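Local atomic coordinates of digeranylgeranylglycerophospholipid reductase (Sulfolobus acidocaldarius, PDB entry 4OPC), a protein that reduces the double bonds of the geranylgeranyl chains of archaeal membrane lipid precursors, using a bound FAD, to give saturated archaeol lipids. Residues 17-22 against 104-109; 25-30 against 111-116; 285-290 against 306-311. All coordinates share one frame; numbering follows the deposited sequence. Where two conformers were deposited one is given.

Contact 1 of 3, residues 17-22 against 104-109; sequences AGSSAA and QRVLKE. With FDA (dihydroflavine-adenine dinucleotide), chain B.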
loop_
_atom_site.group_PDB
_atom_site.type_symbol
_atom_site.label_atom_id
_atom_site.label_comp_id
_atom_site.label_asym_id
_atom_site.label_seq_id
_atom_site.Cartn_x
_atom_site.Cartn_y
_atom_site.Cartn_z
ATOM N N ALA A 17 -3.065 -1.960 8.797
ATOM C CA ALA A 17 -1.917 -1.326 9.435
ATOM C C ALA A 17 -2.094 -1.244 10.949
ATOM O O ALA A 17 -1.288 -1.777 11.709
ATOM C CB ALA A 17 -1.666 0.053 8.836
ATOM N N GLY A 18 -3.167 -0.600 11.401
ATOM C CA GLY A 18 -3.386 -0.433 12.829
ATOM C C GLY A 18 -3.557 -1.740 13.573
ATOM O O GLY A 18 -3.048 -1.910 14.696
ATOM N N SER A 19 -4.290 -2.669 12.960
ATOM C CA SER A 19 -4.517 -3.959 13.605
ATOM C C SER A 19 -3.216 -4.747 13.737
ATOM O O SER A 19 -3.014 -5.434 14.740
ATOM C CB SER A 19 -5.593 -4.783 12.888
ATOM O OG SER A 19 -5.162 -5.195 11.605
ATOM N N SER A 20 -2.333 -4.648 12.747
ATOM C CA SER A 20 -1.014 -5.287 12.818
ATOM C C SER A 20 -0.193 -4.714 13.961
ATOM O O SER A 20 0.432 -5.438 14.723
ATOM C CB SER A 20 -0.246 -5.123 11.504
ATOM O OG SER A 20 -0.782 -5.964 10.509
ATOM N N ALA A 21 -0.196 -3.392 14.079
ATOM C CA ALA A 21 0.519 -2.750 15.180
ATOM C C ALA A 21 -0.023 -3.234 16.529
ATOM O O ALA A 21 0.753 -3.573 17.434
ATOM C CB ALA A 21 0.419 -1.228 15.067
ATOM N N ALA A 22 -1.348 -3.271 16.659
ATOM C CA ALA A 22 -1.980 -3.709 17.904
ATOM C C ALA A 22 -1.584 -5.150 18.222
ATOM O O ALA A 22 -1.206 -5.471 19.357
ATOM C CB ALA A 22 -3.493 -3.591 17.798
ATOM N N GLN A 104 -11.074 -8.139 11.513
ATOM C CA GLN A 104 -11.782 -8.150 12.789
ATOM C C GLN A 104 -11.259 -9.238 13.714
ATOM O O GLN A 104 -11.214 -9.051 14.938
ATOM C CB GLN A 104 -13.294 -8.260 12.572
ATOM C CG GLN A 104 -13.889 -6.960 12.007
ATOM C CD GLN A 104 -15.245 -7.139 11.362
ATOM O OE1 GLN A 104 -16.073 -7.930 11.823
ATOM N NE2 GLN A 104 -15.484 -6.396 10.285
ATOM N N ARG A 105 -10.871 -10.380 13.155
ATOM C CA ARG A 105 -10.329 -11.453 13.984
ATOM C C ARG A 105 -8.983 -11.053 14.585
ATOM O O ARG A 105 -8.723 -11.315 15.762
ATOM C CB ARG A 105 -10.204 -12.762 13.197
ATOM C CG ARG A 105 -9.539 -13.902 13.977
ATOM C CD ARG A 105 -8.812 -14.815 12.989
ATOM N NE ARG A 105 -7.702 -15.536 13.588
ATOM C CZ ARG A 105 -6.809 -16.218 12.887
ATOM N NH1 ARG A 105 -6.902 -16.261 11.559
ATOM N NH2 ARG A 105 -5.823 -16.852 13.506
ATOM N N VAL A 106 -8.131 -10.420 13.788
ATOM C CA VAL A 106 -6.866 -9.895 14.299
ATOM C C VAL A 106 -7.127 -8.941 15.459
ATOM O O VAL A 106 -6.504 -9.051 16.509
ATOM C CB VAL A 106 -6.053 -9.191 13.198
ATOM C CG1 VAL A 106 -4.822 -8.507 13.777
ATOM C CG2 VAL A 106 -5.647 -10.198 12.125
ATOM N N LEU A 107 -8.085 -8.036 15.285
ATOM C CA LEU A 107 -8.418 -7.089 16.347
ATOM C C LEU A 107 -8.971 -7.776 17.587
ATOM O O LEU A 107 -8.593 -7.427 18.702
ATOM C CB LEU A 107 -9.409 -6.051 15.844
ATOM C CG LEU A 107 -8.831 -5.042 14.863
ATOM C CD1 LEU A 107 -9.976 -4.249 14.256
ATOM C CD2 LEU A 107 -7.858 -4.132 15.575
ATOM N N LYS A 108 -9.859 -8.750 17.407
ATOM C CA LYS A 108 -10.431 -9.452 18.552
ATOM C C LYS A 108 -9.357 -10.224 19.310
ATOM O O LYS A 108 -9.385 -10.294 20.540
ATOM C CB LYS A 108 -11.575 -10.361 18.110
ATOM C CG LYS A 108 -12.824 -9.576 17.706
ATOM C CD LYS A 108 -13.945 -10.475 17.211
ATOM C CE LYS A 108 -15.067 -9.648 16.593
ATOM N NZ LYS A 108 -16.044 -10.492 15.844
ATOM N N GLU A 109 -8.391 -10.785 18.587
ATOM C CA GLU A 109 -7.302 -11.489 19.256
ATOM C C GLU A 109 -6.380 -10.520 19.988
ATOM O O GLU A 109 -5.973 -10.791 21.111
ATOM C CB GLU A 109 -6.531 -12.381 18.282
ATOM C CG GLU A 109 -7.370 -13.562 17.843
ATOM C CD GLU A 109 -6.598 -14.605 17.063
ATOM O OE1 GLU A 109 -5.349 -14.533 17.024
ATOM O OE2 GLU A 109 -7.255 -15.506 16.497
HETATM P PA FDA B . -7.369 1.504 5.870
HETATM O O1A FDA B . -7.927 2.610 5.062
HETATM O O2A FDA B . -7.763 0.083 5.487
HETATM O O5B FDA B . -7.773 1.717 7.386
HETATM C C5B FDA B . -7.755 3.034 7.971
HETATM C C4B FDA B . -8.700 3.016 9.143
HETATM O O4B FDA B . -8.572 4.249 9.880
HETATM C C3B FDA B . -10.182 2.876 8.780
HETATM O O3B FDA B . -10.749 1.712 9.379
HETATM C C2B FDA B . -10.805 4.206 9.246
HETATM O O2B FDA B . -12.130 4.049 9.729
HETATM C C1B FDA B . -9.850 4.623 10.354
HETATM N N9A FDA B . -9.766 6.047 10.656
HETATM C C8A FDA B . -9.406 7.058 9.800
HETATM N N7A FDA B . -9.334 8.240 10.370
HETATM C C5A FDA B . -9.660 7.984 11.694
HETATM C C6A FDA B . -9.714 8.813 12.832
HETATM N N6A FDA B . -9.382 10.105 12.826
HETATM N N1A FDA B . -10.019 8.234 14.010
HETATM C C2A FDA B . -10.313 6.930 14.031
HETATM N N3A FDA B . -10.256 6.043 13.035
HETATM C C4A FDA B . -9.894 6.634 11.891
HETATM N N1 FDA B . -3.789 -4.014 -1.446
HETATM C C2 FDA B . -3.459 -5.346 -1.457
HETATM O O2 FDA B . -2.571 -5.791 -0.737
HETATM N N3 FDA B . -4.187 -6.163 -2.282
HETATM C C4 FDA B . -5.149 -5.783 -3.195
HETATM O O4 FDA B . -5.814 -6.640 -3.772
HETATM C C4X FDA B . -5.405 -4.395 -3.190
HETATM N N5 FDA B . -6.362 -3.899 -4.025
HETATM C C5X FDA B . -6.874 -2.634 -3.820
HETATM C C6 FDA B . -8.027 -2.225 -4.475
HETATM C C7 FDA B . -8.612 -0.994 -4.220
HETATM C C7M FDA B . -9.932 -0.656 -4.861
HETATM C C8 FDA B . -8.000 -0.117 -3.312
HETATM C C8M FDA B . -8.651 1.201 -2.960
HETATM C C9 FDA B . -6.828 -0.514 -2.664
HETATM C C9A FDA B . -6.271 -1.767 -2.891
HETATM N N10 FDA B . -5.111 -2.219 -2.223
HETATM C C10 FDA B . -4.767 -3.552 -2.289
HETATM C "C1'" FDA B . -4.436 -1.386 -1.197
HETATM C "C2'" FDA B . -4.888 -1.792 0.218
HETATM O "O2'" FDA B . -6.309 -1.947 0.268
HETATM C "C3'" FDA B . -4.480 -0.725 1.236
HETATM O "O3'" FDA B . -3.116 -0.394 1.010
HETATM C "C4'" FDA B . -4.589 -1.147 2.708
HETATM O "O4'" FDA B . -5.853 -1.745 2.991
HETATM C "C5'" FDA B . -4.351 0.024 3.633
HETATM O "O5'" FDA B . -4.564 -0.378 5.001
HETATM P P FDA B . -4.542 0.716 6.156
HETATM O O1P FDA B . -4.768 -0.006 7.419
HETATM O O2P FDA B . -3.316 1.612 6.054
HETATM O O3P FDA B . -5.769 1.688 5.824
#

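Contact 2 of 3, residues 25-30 against 111-116; sequences LSRRGL and QDRGVE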
loop_
_atom_site.group_PDB
_atom_site.type_symbol
_atom_site.label_atom_id
_atom_site.label_comp_id
_atom_site.label_asym_id
_atom_site.label_seq_id
_atom_site.Cartn_x
_atom_site.Cartn_y
_atom_site.Cartn_z
ATOM N N LEU A 25 2.094 -5.514 19.263
ATOM C CA LEU A 25 2.405 -4.909 20.565
ATOM C C LEU A 25 1.765 -5.635 21.738
ATOM O O LEU A 25 2.066 -5.337 22.893
ATOM C CB LEU A 25 1.983 -3.443 20.599
ATOM C CG LEU A 25 2.891 -2.477 19.840
ATOM C CD1 LEU A 25 2.171 -1.151 19.640
ATOM C CD2 LEU A 25 4.203 -2.290 20.571
ATOM N N SER A 26 0.898 -6.600 21.445
ATOM C CA SER A 26 0.101 -7.240 22.486
ATOM C C SER A 26 0.894 -8.276 23.296
ATOM O O SER A 26 1.992 -8.680 22.912
ATOM C CB SER A 26 -1.161 -7.863 21.878
ATOM O OG SER A 26 -0.856 -9.011 21.105
ATOM N N ARG A 27 0.321 -8.701 24.421
ATOM C CA ARG A 27 0.964 -9.632 25.352
ATOM C C ARG A 27 2.295 -9.137 25.913
ATOM O O ARG A 27 3.145 -9.936 26.287
ATOM C CB ARG A 27 1.149 -11.018 24.727
ATOM C CG ARG A 27 -0.105 -11.844 24.700
ATOM C CD ARG A 27 0.177 -13.332 24.626
ATOM N NE ARG A 27 -1.086 -14.060 24.673
ATOM C CZ ARG A 27 -1.266 -15.308 24.269
ATOM N NH1 ARG A 27 -0.250 -16.024 23.807
ATOM N NH2 ARG A 27 -2.471 -15.860 24.353
ATOM N N ARG A 28 2.457 -7.823 26.006
ATOM C CA ARG A 28 3.710 -7.271 26.508
ATOM C C ARG A 28 3.587 -6.415 27.766
ATOM O O ARG A 28 4.585 -5.897 28.263
ATOM C CB ARG A 28 4.430 -6.513 25.400
ATOM C CG ARG A 28 5.027 -7.468 24.382
ATOM C CD ARG A 28 5.588 -6.750 23.186
ATOM N NE ARG A 28 6.163 -7.705 22.244
ATOM C CZ ARG A 28 7.401 -8.182 22.321
ATOM N NH1 ARG A 28 8.214 -7.788 23.294
ATOM N NH2 ARG A 28 7.830 -9.051 21.420
ATOM N N GLY A 29 2.375 -6.282 28.289
ATOM C CA GLY A 29 2.171 -5.536 29.518
ATOM C C GLY A 29 2.023 -4.036 29.312
ATOM O O GLY A 29 2.013 -3.278 30.283
ATOM N N LEU A 30 1.918 -3.604 28.059
ATOM C CA LEU A 30 1.658 -2.200 27.754
ATOM C C LEU A 30 0.166 -1.907 27.831
ATOM O O LEU A 30 -0.662 -2.797 27.642
ATOM C CB LEU A 30 2.168 -1.842 26.356
ATOM C CG LEU A 30 3.682 -1.854 26.126
ATOM C CD1 LEU A 30 3.971 -1.626 24.656
ATOM C CD2 LEU A 30 4.386 -0.804 26.974
ATOM N N GLN A 111 -7.341 -7.792 21.254
ATOM C CA GLN A 111 -8.166 -7.432 22.405
ATOM C C GLN A 111 -8.086 -8.498 23.503
ATOM O O GLN A 111 -7.896 -8.176 24.682
ATOM C CB GLN A 111 -9.600 -7.217 21.933
ATOM C CG GLN A 111 -10.544 -6.614 22.968
ATOM C CD GLN A 111 -11.876 -6.267 22.336
ATOM O OE1 GLN A 111 -12.379 -7.013 21.500
ATOM N NE2 GLN A 111 -12.439 -5.122 22.705
ATOM N N ASP A 112 -8.202 -9.766 23.119
ATOM C CA ASP A 112 -8.044 -10.862 24.074
ATOM C C ASP A 112 -6.649 -10.838 24.691
ATOM O O ASP A 112 -6.462 -11.286 25.829
ATOM C CB ASP A 112 -8.274 -12.220 23.403
ATOM C CG ASP A 112 -9.717 -12.437 22.971
ATOM O OD1 ASP A 112 -10.613 -11.716 23.454
ATOM O OD2 ASP A 112 -9.950 -13.346 22.149
ATOM N N ARG A 113 -5.684 -10.318 23.943
ATOM C CA ARG A 113 -4.290 -10.247 24.376
ATOM C C ARG A 113 -3.941 -8.910 25.026
ATOM O O ARG A 113 -2.767 -8.546 25.135
ATOM C CB ARG A 113 -3.358 -10.512 23.190
ATOM C CG ARG A 113 -3.450 -11.928 22.635
ATOM C CD ARG A 113 -2.938 -12.004 21.194
ATOM N NE ARG A 113 -1.503 -11.756 21.077
ATOM C CZ ARG A 113 -0.582 -12.714 21.017
ATOM N NH1 ARG A 113 -0.944 -13.989 21.065
ATOM N NH2 ARG A 113 0.700 -12.391 20.917
ATOM N N GLY A 114 -4.965 -8.169 25.437
ATOM C CA GLY A 114 -4.757 -7.014 26.290
ATOM C C GLY A 114 -4.987 -5.639 25.690
ATOM O O GLY A 114 -4.991 -4.655 26.432
ATOM N N VAL A 115 -5.178 -5.542 24.376
ATOM C CA VAL A 115 -5.382 -4.239 23.738
ATOM C C VAL A 115 -6.834 -3.794 23.914
ATOM O O VAL A 115 -7.755 -4.584 23.709
ATOM C CB VAL A 115 -5.012 -4.280 22.239
ATOM C CG1 VAL A 115 -5.312 -2.945 21.561
ATOM C CG2 VAL A 115 -3.544 -4.659 22.079
ATOM N N GLU A 116 -7.032 -2.554 24.345
ATOM C CA GLU A 116 -8.375 -1.998 24.435
ATOM C C GLU A 116 -8.782 -1.429 23.082
ATOM O O GLU A 116 -7.966 -0.800 22.407
ATOM C CB GLU A 116 -8.438 -0.917 25.517
ATOM C CG GLU A 116 -9.844 -0.432 25.796
ATOM C CD GLU A 116 -9.948 0.428 27.043
ATOM O OE1 GLU A 116 -8.900 0.786 27.622
ATOM O OE2 GLU A 116 -11.091 0.733 27.441
HETATM O O HOH W 1 -2.728 -3.281 26.045
#

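Contact 3 of 3, residues 285-290 against 306-311; sequences IVIGDS and MISGYC. With FDA (dihydroflavine-adenine dinucleotide), chain B.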
loop_
_atom_site.group_PDB
_atom_site.type_symbol
_atom_site.label_atom_id
_atom_site.label_comp_id
_atom_site.label_asym_id
_atom_site.label_seq_id
_atom_site.Cartn_x
_atom_site.Cartn_y
_atom_site.Cartn_z
ATOM N N ILE A 285 4.347 7.738 15.230
ATOM C CA ILE A 285 4.765 6.924 14.088
ATOM C C ILE A 285 3.577 6.818 13.143
ATOM O O ILE A 285 2.428 6.717 13.599
ATOM C CB ILE A 285 5.233 5.529 14.538
ATOM C CG1 ILE A 285 6.619 5.628 15.182
ATOM C CG2 ILE A 285 5.216 4.519 13.366
ATOM C CD1 ILE A 285 7.071 4.325 15.838
ATOM N N VAL A 286 3.842 6.859 11.835
ATOM C CA VAL A 286 2.814 6.759 10.814
ATOM C C VAL A 286 2.999 5.469 10.025
ATOM O O VAL A 286 4.121 5.128 9.643
ATOM C CB VAL A 286 2.908 7.963 9.857
ATOM C CG1 VAL A 286 1.818 7.895 8.796
ATOM C CG2 VAL A 286 2.815 9.260 10.645
ATOM N N ILE A 287 1.904 4.748 9.790
ATOM C CA ILE A 287 1.965 3.449 9.118
ATOM C C ILE A 287 0.859 3.293 8.071
ATOM O O ILE A 287 -0.078 4.105 8.002
ATOM C CB ILE A 287 1.924 2.269 10.120
ATOM C CG1 ILE A 287 0.608 2.267 10.898
ATOM C CG2 ILE A 287 3.111 2.317 11.077
ATOM C CD1 ILE A 287 0.440 1.038 11.784
ATOM N N GLY A 288 0.970 2.256 7.246
ATOM C CA GLY A 288 -0.047 1.968 6.250
ATOM C C GLY A 288 -0.197 3.039 5.181
ATOM O O GLY A 288 0.748 3.794 4.890
ATOM N N ASP A 289 -1.387 3.113 4.594
ATOM C CA ASP A 289 -1.631 4.100 3.543
ATOM C C ASP A 289 -1.331 5.527 4.007
ATOM O O ASP A 289 -0.917 6.354 3.192
ATOM C CB ASP A 289 -3.081 4.059 3.031
ATOM C CG ASP A 289 -3.382 2.862 2.133
ATOM O OD1 ASP A 289 -2.473 2.061 1.833
ATOM O OD2 ASP A 289 -4.561 2.739 1.717
ATOM N N SER A 290 -1.560 5.830 5.287
ATOM C CA SER A 290 -1.246 7.162 5.789
ATOM C C SER A 290 0.230 7.493 5.630
ATOM O O SER A 290 0.582 8.653 5.478
ATOM C CB SER A 290 -1.655 7.273 7.256
ATOM O OG SER A 290 -1.414 8.589 7.722
ATOM N N MET A 306 1.049 -4.396 6.881
ATOM C CA MET A 306 1.462 -5.289 7.972
ATOM C C MET A 306 2.946 -5.153 8.315
ATOM O O MET A 306 3.310 -5.156 9.487
ATOM C CB MET A 306 1.115 -6.740 7.656
ATOM C CG MET A 306 -0.394 -6.978 7.555
ATOM S SD MET A 306 -0.852 -8.711 7.536
ATOM C CE MET A 306 -0.264 -9.047 5.901
ATOM N N ILE A 307 3.796 -5.021 7.299
ATOM C CA ILE A 307 5.212 -4.783 7.557
ATOM C C ILE A 307 5.373 -3.492 8.363
ATOM O O ILE A 307 6.121 -3.448 9.336
ATOM C CB ILE A 307 6.015 -4.698 6.247
ATOM C CG1 ILE A 307 5.976 -6.042 5.504
ATOM C CG2 ILE A 307 7.448 -4.275 6.552
ATOM C CD1 ILE A 307 6.671 -6.002 4.137
ATOM N N SER A 308 4.668 -2.440 7.974
ATOM C CA SER A 308 4.796 -1.184 8.704
ATOM C C SER A 308 4.314 -1.305 10.161
ATOM O O SER A 308 4.909 -0.699 11.039
ATOM C CB SER A 308 4.137 -0.013 7.943
ATOM O OG SER A 308 2.716 -0.092 7.945
ATOM N N GLY A 309 3.285 -2.112 10.418
ATOM C CA GLY A 309 2.842 -2.336 11.784
ATOM C C GLY A 309 3.884 -3.078 12.600
ATOM O O GLY A 309 4.098 -2.773 13.785
ATOM N N TYR A 310 4.508 -4.079 11.984
ATOM C CA TYR A 310 5.619 -4.803 12.583
ATOM C C TYR A 310 6.758 -3.846 12.956
ATOM O O TYR A 310 7.271 -3.892 14.072
ATOM C CB TYR A 310 6.085 -5.912 11.627
ATOM C CG TYR A 310 7.449 -6.506 11.913
ATOM C CD1 TYR A 310 7.586 -7.602 12.742
ATOM C CD2 TYR A 310 8.595 -5.981 11.318
ATOM C CE1 TYR A 310 8.834 -8.150 12.999
ATOM C CE2 TYR A 310 9.841 -6.517 11.565
ATOM C CZ TYR A 310 9.953 -7.602 12.408
ATOM O OH TYR A 310 11.192 -8.147 12.660
ATOM N N CYS A 311 7.145 -2.978 12.029
ATOM C CA CYS A 311 8.254 -2.065 12.299
ATOM C C CYS A 311 7.879 -1.049 13.364
ATOM O O CYS A 311 8.715 -0.663 14.180
ATOM C CB CYS A 311 8.682 -1.339 11.022
ATOM S SG CYS A 311 9.560 -2.402 9.826
HETATM P PA FDA B . -7.369 1.504 5.870
HETATM O O1A FDA B . -7.927 2.610 5.062
HETATM O O2A FDA B . -7.763 0.083 5.487
HETATM O O5B FDA B . -7.773 1.717 7.386
HETATM C C5B FDA B . -7.755 3.034 7.971
HETATM C C4B FDA B . -8.700 3.016 9.143
HETATM O O4B FDA B . -8.572 4.249 9.880
HETATM C C3B FDA B . -10.182 2.876 8.780
HETATM O O3B FDA B . -10.749 1.712 9.379
HETATM C C2B FDA B . -10.805 4.206 9.246
HETATM O O2B FDA B . -12.130 4.049 9.729
HETATM C C1B FDA B . -9.850 4.623 10.354
HETATM N N9A FDA B . -9.766 6.047 10.656
HETATM C C8A FDA B . -9.406 7.058 9.800
HETATM N N7A FDA B . -9.334 8.240 10.370
HETATM C C5A FDA B . -9.660 7.984 11.694
HETATM C C6A FDA B . -9.714 8.813 12.832
HETATM N N6A FDA B . -9.382 10.105 12.826
HETATM N N1A FDA B . -10.019 8.234 14.010
HETATM C C2A FDA B . -10.313 6.930 14.031
HETATM N N3A FDA B . -10.256 6.043 13.035
HETATM C C4A FDA B . -9.894 6.634 11.891
HETATM N N1 FDA B . -3.789 -4.014 -1.446
HETATM C C2 FDA B . -3.459 -5.346 -1.457
HETATM O O2 FDA B . -2.571 -5.791 -0.737
HETATM N N3 FDA B . -4.187 -6.163 -2.282
HETATM C C4 FDA B . -5.149 -5.783 -3.195
HETATM O O4 FDA B . -5.814 -6.640 -3.772
HETATM C C4X FDA B . -5.405 -4.395 -3.190
HETATM N N5 FDA B . -6.362 -3.899 -4.025
HETATM C C5X FDA B . -6.874 -2.634 -3.820
HETATM C C6 FDA B . -8.027 -2.225 -4.475
HETATM C C7 FDA B . -8.612 -0.994 -4.220
HETATM C C7M FDA B . -9.932 -0.656 -4.861
HETATM C C8 FDA B . -8.000 -0.117 -3.312
HETATM C C8M FDA B . -8.651 1.201 -2.960
HETATM C C9 FDA B . -6.828 -0.514 -2.664
HETATM C C9A FDA B . -6.271 -1.767 -2.891
HETATM N N10 FDA B . -5.111 -2.219 -2.223
HETATM C C10 FDA B . -4.767 -3.552 -2.289
HETATM C "C1'" FDA B . -4.436 -1.386 -1.197
HETATM C "C2'" FDA B . -4.888 -1.792 0.218
HETATM O "O2'" FDA B . -6.309 -1.947 0.268
HETATM C "C3'" FDA B . -4.480 -0.725 1.236
HETATM O "O3'" FDA B . -3.116 -0.394 1.010
HETATM C "C4'" FDA B . -4.589 -1.147 2.708
HETATM O "O4'" FDA B . -5.853 -1.745 2.991
HETATM C "C5'" FDA B . -4.351 0.024 3.633
HETATM O "O5'" FDA B . -4.564 -0.378 5.001
HETATM P P FDA B . -4.542 0.716 6.156
HETATM O O1P FDA B . -4.768 -0.006 7.419
HETATM O O2P FDA B . -3.316 1.612 6.054
HETATM O O3P FDA B . -5.769 1.688 5.824
#

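Contact 1 of 3, residues 17-22 against 104-109
Ser19 meets Leu107 with its carbon and not its hydroxyl, at a close pass of two helices where the CA atoms of Ser19 and Leu107 lie 5.7 Å apart. The shortest approach is from Ser19 CB to Leu107 CD2, 3.6 Å. Leu107 does not start out facing helix 16-25; its branch swings the CD2 methyl in alongside the serine. Val106, the residue before it, has CG1 anti to the backbone N (chi1 173°), and that methyl reaches Ser19 O at 3.7 Å and Ser19 CB at 3.9 Å. Both contacts are van der Waals packing, and together they bury a modest 150 Å². The hydroxyl is satisfied elsewhere: chi1 of 67° turns Ser19 OG back along its own helix, where it is hydrogen-bonded to Gly15 O, which supplies a partner for this buried group. Helix 16-25 follows a glycine-rich turn of the Rossmann type, with Gly18 fitting the last glycine of GxGxxG. Its amino end faces the cofactor, Ala17 N donating to O1P of the reduced FAD at 2.9 Å with an N-H...O angle of 165°. Around this pair, Ala22 and Leu107 both rest on Leu34 of strand 32-35, while Ala17 touches Ala305 of helix 302-322.

Contact 2 of 3, residues 25-30 against 111-116
Arg113 meets Ser26 and Arg27 just past the end of helix 99-112, which closes in a Schellman motif with Gly114, at positive phi, as its C-prime residue. The motif's own bonds run from Val115 N to Ala110 O and from Gly114 N to Gln111 O. Two direct hydrogen bonds join this helix end to the loop between helix 16-25 and strand 32-35 of the Rossmann-type domain. Arg113 NE donates to Ser26 OG at 2.8 Å, nearly straight at 171°, with the hydroxyl oxygen at the edge of the guanidinium and in its plane; Ser26 OG is also bonded to Tyr23 O on helix 16-25, and the hydroxyl thereby joins the end of that helix to Arg113. Arg27 N donates to Arg113 O at 3.2 Å. A water lies within bonding distance of Leu30 O and Gly114 O and may link them.

Packing is led by the two arginines, whose side chains cross at about a right angle. Arg113 bends at chi3 (67°), which lays its guanidinium over the extended Arg27 chain, with Arg27 CD 3.6 Å above the centre of the plane. Val115 CG2 touches Ser26 CB more loosely, at 4.0 Å. Like charges also come together here: the guanidinium planes are 21° apart, and Arg113 NH1 sits 3.3 Å above the plane of Arg27, displaced toward its rim.

Contact 3 of 3, residues 285-290 against 306-311
Ser308 on helix 302-322 packs against Ile287 and Gly288 in the turn that leaves strand 284-286 of the Rossmann-type sheet and leads into a Gly-Asp pair at the cofactor, reminiscent of the second FAD-binding motif of related flavoprotein oxidoreductases. The tight part centres on Ser308 OG. It takes the N-H of Gly288 at 3.0 Å, with an angle of 152°, and presses on Ile287 CB at 3.3 Å. Because chi1 (71°) places OG between the backbone N and the carbonyl carbon, the hydroxyl can also bond Ala305 O one turn back, which gives this buried group two partners, the Gly288 N-H and Ala305 O. Ile287 CG2 adds a contact to Ser308 O at 3.5 Å.

All four touching residues are buried, and the looser part is therefore interior packing rather than a solvent face: along the helix, Ile287 CD1 lies 4.1 Å from Gly309 CA.

On the cofactor side, Gly288, at positive phi, has its CA 3.3 Å from phosphate O2P, and a CB there would clash with that oxygen. Asp289 N donates to the same O2P at 2.8 Å. FDA O3' donates to Asp289 OD1 at 2.7 Å. Replacing Asp289 by an alanine is likely to leave the ribityl O3' without this acceptor and the ribityl chain less firmly held. The other carboxylate oxygen, Asp289 OD2, lies 3.3 Å from FDA C5'.

How the contacts relate
Contacts 1 and 3 converge on one phosphate of the cofactor: the amide of Ala17 in contact 1 donates to O1P and that of Asp289 in contact 3 to O2P of the same phosphorus. Their centres are 12 Å apart and they touch directly, Ala17 CB lying 3.6 Å from Gly288 CA and Ala17 O 3.3 Å from Ile287 CD1. Contact 2 continues contact 1 outward along helix 99-112, the contact centres lying about 26 Å and 17 Å from the centre of the chain; the two meet where Ala22 O lies 3.7 Å from Val115 CG2. Contact 2 is peripheral to the cofactor, the Val115 side chain being about 13 Å from it, and does not touch contact 3.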